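Local structure of putative metallopeptidase (Corynebacterium diphtheriae, 3QOC) at residues T35-R38 with Y39-F43; I67-I70 with A71-P75. The protein is probably a metal-dependent aminopeptidase of the creatinase/prolidase type, seen here as its N-terminal domain alone. All coordinates share one frame; numbering follows the deposited sequence.

Interaction 1: residues T35-R38 with Y39-F43; sequences THIR and YLSGF. With SO4 (sulfate ion), chain F.
Ser-41 OG sits between its own backbone N and carbonyl carbon (chi1 69°), a torsion that turns the hydroxyl back over the helix to meet Ile-37 O at 2.6 Å. It gives its proton to that carbonyl from above the carbonyl plane, well off a lone pair, and Ser-41 OG accepts from Phe-43 N at 3.1 Å in a nearly straight bond. The second link makes an ST turn, so one buried hydroxyl ties the last turn of the helix to Phe-43, two residues past the helix end. Gly-42, with positive phi, is the first residue to leave helical angles, while its N still reaches Arg-38 O at 2.8 Å. With CG anti to the backbone N (chi1 -152°), Arg-38 CG lies 3.0 Å from Phe-43 O; the bends at chi2 and chi3 then bring the guanidinium face over Tyr-39 N. Arg-38 NH1 bonds O4 of a sulfate, probably from the crystallisation liquor, at 2.7 Å, at the guanidinium edge and in its plane, and Arg-38 NH2 bonds sulfate O2 at 3.1 Å. Arg-9 and Arg-13 hold the same anion. Helix 34-41 rests on strand 28-31 through Ile-37 and Leu-40 on Val-31, and meets helix 9-19, whose Arg-13 and Arg-14 bond the carbonyls of Tyr-39 and Leu-40.

Interaction 2: residues I67-I70 with A71-P75; sequences ITQI and AEQVP
Ile-67 opens the helix by offering its O to Ala-71 N in a weak bond of 3.3 Å, and Thr-68 O follows with Glu-72 N at 3.2 Å. Gln-69 does more. Its O takes the Gln-73 N-H at 2.7 Å, and its extended side chain, with CG anti to the backbone N (chi1 174°), crosses that of Gln-73 at a slant, the amide planes about 90° apart. Gln-69 CG comes to 3.4 Å from Gln-73 OE1, and Gln-73 NE2 is hydrogen-bonded to Thr-44 OG1. Ile-70 closes the segment: its O accepts from Val-74 N at 2.8 Å, the last bond of the helix pattern here, as Val-74 is the first residue to leave helical angles. Their side chains lie alongside, pointing the same way, with Ile-70 CG1 at 4.0 Å from Val-74 CG2, a buried apolar pair at the end of the helix. Helix 67-73 is the crossover of a beta-alpha-beta unit: Ile-70 packs on Ile-60 and Thr-62 of strand 58-62 and on Ser-79 of strand 78-81, while Ile-67 touches Thr-62 and Met-81.

In the fold
The centres of interactions 1 and 2 lie about 12 Å apart, and Phe-43, the last residue of interaction 1, bridges them. Phe-43 CB meets Val-74 CG2 at 3.7 Å and its ring atom CD1 packs 3.4 Å from Gln-73 OE1; Ser-41 O also approaches Val-74 CG2, at 3.7 Å. The exit of helix 34-41 thus packs against the C-terminal end of helix 67-73, and Tyr-66 meets the Phe-43 ring edge-to-face. The sulfate belongs to interaction 1, in a cluster of arginines shared with helix 9-19. Both contacts fall in the Creatinase/Prolidase N-terminal domain; the metal-dependent peptidase function assigned to this family would belong to the M24 domain, absent from this construct.

Interaction 1: residues T35-R38 with Y39-F43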
loop_
_atom_site.group_PDB
_atom_site.type_symbol
_atom_site.label_atom_id
_atom_site.label_comp_id
_atom_site.label_asym_id
_atom_site.label_seq_id
_atom_site.Cartn_x
_atom_site.Cartn_y
_atom_site.Cartn_z
ATOM N N THR A 35 -3.964 1.032 -10.857
ATOM C CA THR A 35 -5.330 1.550 -10.882
ATOM C C THR A 35 -5.942 1.390 -9.487
ATOM O O THR A 35 -6.740 2.213 -9.053
ATOM C CB THR A 35 -6.200 0.831 -11.931
ATOM O OG1 THR A 35 -6.403 -0.529 -11.559
ATOM C CG2 THR A 35 -5.486 0.861 -13.325
ATOM N N HIS A 36 -5.520 0.352 -8.771
ATOM C CA HIS A 36 -5.917 0.174 -7.354
ATOM C C HIS A 36 -5.365 1.265 -6.494
ATOM O O HIS A 36 -6.119 1.880 -5.706
ATOM C CB HIS A 36 -5.582 -1.204 -6.810
ATOM C CG HIS A 36 -6.299 -2.311 -7.518
ATOM N ND1 HIS A 36 -5.949 -3.636 -7.375
ATOM C CD2 HIS A 36 -7.334 -2.290 -8.400
ATOM C CE1 HIS A 36 -6.702 -4.375 -8.158
ATOM N NE2 HIS A 36 -7.566 -3.585 -8.789
ATOM N N ILE A 37 -4.110 1.647 -6.697
ATOM C CA ILE A 37 -3.510 2.740 -5.870
ATOM C C ILE A 37 -4.256 4.065 -6.152
ATOM O O ILE A 37 -4.521 4.904 -5.251
ATOM C CB ILE A 37 -2.029 2.847 -6.151
ATOM C CG1 ILE A 37 -1.276 1.610 -5.614
ATOM C CG2 ILE A 37 -1.520 4.133 -5.681
ATOM C CD1 ILE A 37 0.103 1.392 -6.185
ATOM N N ARG A 38 -4.601 4.272 -7.418
ATOM C CA ARG A 38 -5.298 5.490 -7.822
ATOM C C ARG A 38 -6.686 5.571 -7.189
ATOM O O ARG A 38 -7.098 6.619 -6.692
ATOM C CB ARG A 38 -5.412 5.563 -9.346
ATOM C CG ARG A 38 -5.478 6.978 -9.897
ATOM C CD ARG A 38 -6.890 7.534 -9.823
ATOM N NE ARG A 38 -7.898 6.502 -10.056
ATOM C CZ ARG A 38 -9.185 6.634 -9.752
ATOM N NH1 ARG A 38 -9.627 7.756 -9.201
ATOM N NH2 ARG A 38 -10.030 5.643 -9.999
ATOM N N TYR A 39 -7.395 4.449 -7.215
ATOM C CA TYR A 39 -8.723 4.343 -6.666
ATOM C C TYR A 39 -8.649 4.663 -5.145
ATOM O O TYR A 39 -9.513 5.386 -4.603
ATOM C CB TYR A 39 -9.233 2.912 -6.958
ATOM C CG TYR A 39 -10.579 2.586 -6.362
ATOM C CD1 TYR A 39 -11.759 2.887 -7.036
ATOM C CD2 TYR A 39 -10.669 2.000 -5.125
ATOM C CE1 TYR A 39 -12.995 2.589 -6.466
ATOM C CE2 TYR A 39 -11.947 1.654 -4.519
ATOM C CZ TYR A 39 -13.074 1.971 -5.202
ATOM O OH TYR A 39 -14.270 1.688 -4.623
ATOM N N LEU A 40 -7.640 4.125 -4.470
ATOM C CA LEU A 40 -7.507 4.295 -3.012
ATOM C C LEU A 40 -6.854 5.580 -2.549
ATOM O O LEU A 40 -7.037 6.002 -1.378
ATOM C CB LEU A 40 -6.744 3.140 -2.441
ATOM C CG LEU A 40 -7.374 1.764 -2.504
ATOM C CD1 LEU A 40 -6.321 0.705 -2.203
ATOM C CD2 LEU A 40 -8.596 1.653 -1.560
ATOM N N SER A 41 -6.134 6.280 -3.444
ATOM C CA SER A 41 -5.393 7.477 -2.991
ATOM C C SER A 41 -5.596 8.717 -3.810
ATOM O O SER A 41 -5.486 9.806 -3.270
ATOM C CB SER A 41 -3.887 7.184 -2.996
ATOM O OG SER A 41 -3.449 7.049 -4.348
ATOM N N GLY A 42 -5.894 8.606 -5.094
ATOM C CA GLY A 42 -5.973 9.828 -5.924
ATOM C C GLY A 42 -4.675 10.064 -6.733
ATOM O O GLY A 42 -4.621 10.958 -7.613
ATOM N N PHE A 43 -3.631 9.257 -6.470
ATOM C CA PHE A 43 -2.337 9.455 -7.172
ATOM C C PHE A 43 -2.479 8.870 -8.542
ATOM O O PHE A 43 -2.850 7.714 -8.661
ATOM C CB PHE A 43 -1.204 8.774 -6.456
ATOM C CG PHE A 43 0.102 8.834 -7.172
ATOM C CD1 PHE A 43 0.729 10.044 -7.409
ATOM C CD2 PHE A 43 0.679 7.657 -7.673
ATOM C CE1 PHE A 43 1.973 10.102 -8.051
ATOM C CE2 PHE A 43 1.931 7.701 -8.357
ATOM C CZ PHE A 43 2.580 8.927 -8.544
HETATM S S SO4 F . -12.903 8.340 -9.177
HETATM O O1 SO4 F . -14.179 8.147 -8.540
HETATM O O2 SO4 F . -12.783 7.039 -9.769
HETATM O O3 SO4 F . -12.961 9.410 -10.150
HETATM O O4 SO4 F . -11.934 8.772 -8.180
#

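Interaction 2: residues I67-I70 with A71-P75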
loop_
_atom_site.group_PDB
_atom_site.type_symbol
_atom_site.label_atom_id
_atom_site.label_comp_id
_atom_site.label_asym_id
_atom_site.label_seq_id
_atom_site.Cartn_x
_atom_site.Cartn_y
_atom_site.Cartn_z
ATOM N N ILE A 67 7.511 13.229 -6.374
ATOM C CA ILE A 67 7.405 13.724 -4.980
ATOM C C ILE A 67 6.550 14.959 -4.836
ATOM O O ILE A 67 5.702 15.035 -3.942
ATOM C CB ILE A 67 8.786 13.977 -4.383
ATOM C CG1 ILE A 67 9.528 12.646 -4.285
ATOM C CG2 ILE A 67 8.762 14.570 -2.895
ATOM C CD1 ILE A 67 8.800 11.628 -3.517
ATOM N N THR A 68 6.742 15.928 -5.710
ATOM C CA THR A 68 5.878 17.086 -5.696
ATOM C C THR A 68 4.470 16.644 -6.033
ATOM O O THR A 68 3.577 16.983 -5.340
ATOM C CB THR A 68 6.383 18.212 -6.619
ATOM O OG1 THR A 68 7.630 18.717 -6.118
ATOM C CG2 THR A 68 5.376 19.383 -6.697
ATOM N N GLN A 69 4.246 15.817 -7.047
ATOM C CA GLN A 69 2.872 15.548 -7.423
ATOM C C GLN A 69 2.095 14.782 -6.321
ATOM O O GLN A 69 0.911 14.959 -6.195
ATOM C CB GLN A 69 2.840 14.751 -8.716
ATOM C CG GLN A 69 1.450 14.260 -9.165
ATOM C CD GLN A 69 1.491 13.487 -10.504
ATOM O OE1 GLN A 69 0.757 12.494 -10.690
ATOM N NE2 GLN A 69 2.351 13.909 -11.413
ATOM N N ILE A 70 2.749 13.857 -5.629
ATOM C CA ILE A 70 2.091 13.020 -4.637
ATOM C C ILE A 70 1.711 13.810 -3.375
ATOM O O ILE A 70 0.708 13.556 -2.774
ATOM C CB ILE A 70 2.931 11.723 -4.307
ATOM C CG1 ILE A 70 2.021 10.577 -3.865
ATOM C CG2 ILE A 70 3.996 11.924 -3.284
ATOM C CD1 ILE A 70 2.681 9.168 -4.163
ATOM N N ALA A 71 2.516 14.779 -3.015
ATOM C CA ALA A 71 2.156 15.695 -1.967
ATOM C C ALA A 71 0.950 16.506 -2.358
ATOM O O ALA A 71 0.073 16.714 -1.521
ATOM C CB ALA A 71 3.375 16.636 -1.604
ATOM N N GLU A 72 0.843 16.889 -3.629
ATOM C CA GLU A 72 -0.315 17.617 -4.122
ATOM C C GLU A 72 -1.553 16.728 -4.320
ATOM O O GLU A 72 -2.643 17.097 -3.917
ATOM C CB GLU A 72 0.073 18.432 -5.400
ATOM C CG GLU A 72 -1.058 18.672 -6.370
ATOM C CD GLU A 72 -0.819 19.765 -7.406
ATOM O OE1 GLU A 72 0.328 19.924 -7.923
ATOM O OE2 GLU A 72 -1.825 20.446 -7.737
ATOM N N GLN A 73 -1.404 15.529 -4.880
ATOM C CA GLN A 73 -2.559 14.719 -5.132
ATOM C C GLN A 73 -2.977 13.870 -3.922
ATOM O O GLN A 73 -4.113 13.451 -3.840
ATOM C CB GLN A 73 -2.332 13.787 -6.317
ATOM C CG GLN A 73 -2.223 14.480 -7.632
ATOM C CD GLN A 73 -2.144 13.470 -8.733
ATOM O OE1 GLN A 73 -1.391 12.476 -8.616
ATOM N NE2 GLN A 73 -2.995 13.630 -9.751
ATOM N N VAL A 74 -2.056 13.608 -3.000
ATOM C CA VAL A 74 -2.354 12.761 -1.890
ATOM C C VAL A 74 -1.860 13.455 -0.603
ATOM O O VAL A 74 -0.887 13.031 -0.032
ATOM C CB VAL A 74 -1.692 11.392 -2.023
ATOM C CG1 VAL A 74 -2.214 10.474 -0.915
ATOM C CG2 VAL A 74 -1.914 10.760 -3.468
ATOM N N PRO A 75 -2.575 14.512 -0.143
ATOM C CA PRO A 75 -2.012 15.303 0.945
ATOM C C PRO A 75 -2.237 14.665 2.316
ATOM O O PRO A 75 -1.607 15.107 3.256
ATOM C CB PRO A 75 -2.681 16.694 0.790
ATOM C CG PRO A 75 -4.043 16.387 0.063
ATOM C CD PRO A 75 -3.694 15.166 -0.813
#